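Local coordinates for protein endoglucanase (Komagataeibacter sucrofermentans, PDB 6VC5) that probably hydrolyses internal beta-1,4-glucosidic linkages in cellulose and related beta-glucans, as a family 8 glycoside hydrolase, at residues K14-H17 with R21-D24. Sequence-based numbering, arbitrary orientation.
Sequences KYFH and RIID
F16 and I22 pair, backbone to backbone, in a single antiparallel beta bridge, where the chain leaves helix 4-15, turns, and runs back past the end of that helix. They form a non-hydrogen-bonded pair, flanked by two backbone bonds: I23 N donates to Y15 O at 3.0 Å, nearly straight at 165°, and H17 N donates to R21 O, more bent at 148°. I22 CA adds a CA-H...O contact to Y15 O, which thus receives two donors.

On the packed side, I22 has CG1 anti to its carbonyl carbon, and the bend at chi2 (-55°) carries CD1 to the edge of the F16 ring, 4.1 Å from F16 CD1. Branching suits I22, whose CG2 meets Y15 CB. An aromatic residue suits position 16, since its ring also rests on V54 and I55 of helix 49-62. Y15 is similarly enclosed, with I23 O at its ring edge and Y300 packed edge-to-face. I23 sends CD1 between two flat groups, the H17 imidazole, 4.0 Å from its centroid in a CH-pi contact, and the buried R21 guanidinium, salt-bridged to D77.

Partly exposed H17 marks the looser side; histidine offers a face to the methyl and NE2 to a water. Trimming H17 to an alanine is likely to strip one flat cover from I23 CD1 and cost that water its imidazole partner. The water lies 2.9 Å from H17 NE2 and donates to I23 O at 2.7 Å.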
ATOM      1  N   LYS A  14     -18.885  -4.146   7.729  1.00 15.69           N
ATOM      2  CA  LYS A  14     -19.253  -3.722   6.382  1.00 15.63           C
ATOM      3  C   LYS A  14     -18.691  -4.646   5.304  1.00 14.33           C
ATOM      4  O   LYS A  14     -19.378  -4.929   4.314  1.00 15.80           O
ATOM      5  CB  LYS A  14     -18.770  -2.290   6.140  1.00 17.10           C
ATOM      6  CG  LYS A  14     -19.502  -1.256   6.985  1.00 20.78           C
ATOM      7  CD  LYS A  14     -18.945   0.139   6.771  1.00 23.26           C
ATOM      8  CE  LYS A  14     -20.048   1.184   6.858  1.00 28.61           C
ATOM      9  NZ  LYS A  14     -20.572   1.544   5.511  1.00 31.04           N
ATOM     10  N   TYR A  15     -17.454  -5.135   5.472  1.00 12.58           N
ATOM     11  CA  TYR A  15     -16.728  -5.738   4.364  1.00 12.04           C
ATOM     12  C   TYR A  15     -16.238  -7.156   4.598  1.00 10.77           C
ATOM     13  O   TYR A  15     -15.794  -7.788   3.633  1.00 12.36           O
ATOM     14  CB  TYR A  15     -15.536  -4.858   3.950  1.00 12.05           C
ATOM     15  CG  TYR A  15     -15.916  -3.412   3.723  1.00 11.54           C
ATOM     16  CD1 TYR A  15     -16.844  -3.058   2.744  1.00 12.68           C
ATOM     17  CD2 TYR A  15     -15.359  -2.405   4.493  1.00 12.13           C
ATOM     18  CE1 TYR A  15     -17.205  -1.737   2.540  1.00 12.78           C
ATOM     19  CE2 TYR A  15     -15.716  -1.075   4.296  1.00 13.39           C
ATOM     20  CZ  TYR A  15     -16.634  -0.754   3.324  1.00 14.13           C
ATOM     21  OH  TYR A  15     -16.991   0.554   3.115  1.00 17.18           O
ATOM     22  N   PHE A  16     -16.291  -7.669   5.825  1.00 11.84           N
ATOM     23  CA  PHE A  16     -15.820  -9.013   6.135  1.00 11.76           C
ATOM     24  C   PHE A  16     -16.952 -10.027   6.000  1.00 10.59           C
ATOM     25  O   PHE A  16     -18.085  -9.782   6.427  1.00 12.31           O
ATOM     26  CB  PHE A  16     -15.259  -9.029   7.560  1.00 11.76           C
ATOM     27  CG  PHE A  16     -14.988 -10.413   8.116  1.00 10.56           C
ATOM     28  CD1 PHE A  16     -13.789 -11.062   7.865  1.00 12.11           C
ATOM     29  CD2 PHE A  16     -15.924 -11.039   8.921  1.00 11.72           C
ATOM     30  CE1 PHE A  16     -13.541 -12.326   8.398  1.00 12.13           C
ATOM     31  CE2 PHE A  16     -15.687 -12.306   9.461  1.00 12.61           C
ATOM     32  CZ  PHE A  16     -14.502 -12.946   9.204  1.00 12.53           C
ATOM     33  N   HIS A  17     -16.634 -11.176   5.409  1.00 11.25           N
ATOM     34  CA  HIS A  17     -17.561 -12.287   5.302  1.00 13.72           C
ATOM     35  C   HIS A  17     -17.011 -13.502   6.044  1.00 13.93           C
ATOM     36  O   HIS A  17     -15.788 -13.673   6.157  1.00 12.98           O
ATOM     37  CB  HIS A  17     -17.794 -12.620   3.822  1.00 14.84           C
ATOM     38  CG  HIS A  17     -18.513 -11.534   3.089  1.00 18.71           C
ATOM     39  ND1 HIS A  17     -19.869 -11.571   2.845  1.00 21.12           N
ATOM     40  CD2 HIS A  17     -18.073 -10.348   2.605  1.00 19.65           C
ATOM     41  CE1 HIS A  17     -20.229 -10.468   2.212  1.00 20.79           C
ATOM     42  NE2 HIS A  17     -19.159  -9.707   2.059  1.00 20.53           N
ATOM     43  N   ARG A  21     -13.437 -13.759   3.159  1.00  7.83           N
ATOM     44  CA  ARG A  21     -13.296 -12.805   2.066  1.00  8.84           C
ATOM     45  C   ARG A  21     -13.538 -11.379   2.545  1.00  9.32           C
ATOM     46  O   ARG A  21     -14.435 -11.112   3.350  1.00  9.13           O
ATOM     47  CB  ARG A  21     -14.294 -13.121   0.950  1.00  8.75           C
ATOM     48  CG  ARG A  21     -13.896 -14.318   0.137  1.00  7.64           C
ATOM     49  CD  ARG A  21     -14.834 -14.524  -1.024  1.00 10.27           C
ATOM     50  NE  ARG A  21     -14.696 -13.456  -2.008  1.00 11.55           N
ATOM     51  CZ  ARG A  21     -15.448 -13.341  -3.094  1.00 13.15           C
ATOM     52  NH1 ARG A  21     -16.389 -14.242  -3.346  1.00 14.32           N
ATOM     53  NH2 ARG A  21     -15.264 -12.322  -3.927  1.00 13.14           N
ATOM     54  N   ILE A  22     -12.731 -10.459   2.034  1.00  8.62           N
ATOM     55  CA  ILE A  22     -12.977  -9.029   2.172  1.00  7.63           C
ATOM     56  C   ILE A  22     -13.555  -8.581   0.839  1.00  8.36           C
ATOM     57  O   ILE A  22     -12.954  -8.836  -0.212  1.00  9.80           O
ATOM     58  CB  ILE A  22     -11.666  -8.283   2.469  1.00  7.37           C
ATOM     59  CG1 ILE A  22     -11.039  -8.800   3.763  1.00  8.23           C
ATOM     60  CG2 ILE A  22     -11.911  -6.773   2.535  1.00  8.22           C
ATOM     61  CD1 ILE A  22     -11.966  -8.741   4.951  1.00 10.04           C
ATOM     62  N   ILE A  23     -14.736  -7.957   0.865  1.00  8.28           N
ATOM     63  CA  ILE A  23     -15.439  -7.582  -0.360  1.00  9.48           C
ATOM     64  C   ILE A  23     -15.975  -6.164  -0.215  1.00 11.25           C
ATOM     65  O   ILE A  23     -16.677  -5.859   0.754  1.00 12.08           O
ATOM     66  CB  ILE A  23     -16.597  -8.553  -0.684  1.00 10.71           C
ATOM     67  CG1 ILE A  23     -16.100  -9.997  -0.789  1.00 10.98           C
ATOM     68  CG2 ILE A  23     -17.245  -8.174  -2.002  1.00 11.71           C
ATOM     69  CD1 ILE A  23     -17.232 -11.037  -0.864  1.00 11.58           C
ATOM     70  N   ASP A  24     -15.642  -5.308  -1.180  1.00 12.44           N
ATOM     71  CA  ASP A  24     -16.211  -3.969  -1.272  1.00 15.03           C
ATOM     72  C   ASP A  24     -17.652  -4.081  -1.743  1.00 17.51           C
ATOM     73  O   ASP A  24     -17.925  -4.670  -2.792  1.00 18.23           O
ATOM     74  CB  ASP A  24     -15.389  -3.192  -2.300  1.00 16.69           C
ATOM     75  CG  ASP A  24     -15.926  -1.802  -2.596  1.00 18.32           C
ATOM     76  OD1 ASP A  24     -16.970  -1.393  -2.043  1.00 18.57           O
ATOM     77  OD2 ASP A  24     -15.253  -1.109  -3.392  1.00 20.61           O
TER
HETATM   78  O   HOH W   1     -19.071  -6.837   1.621  1.00 22.16           O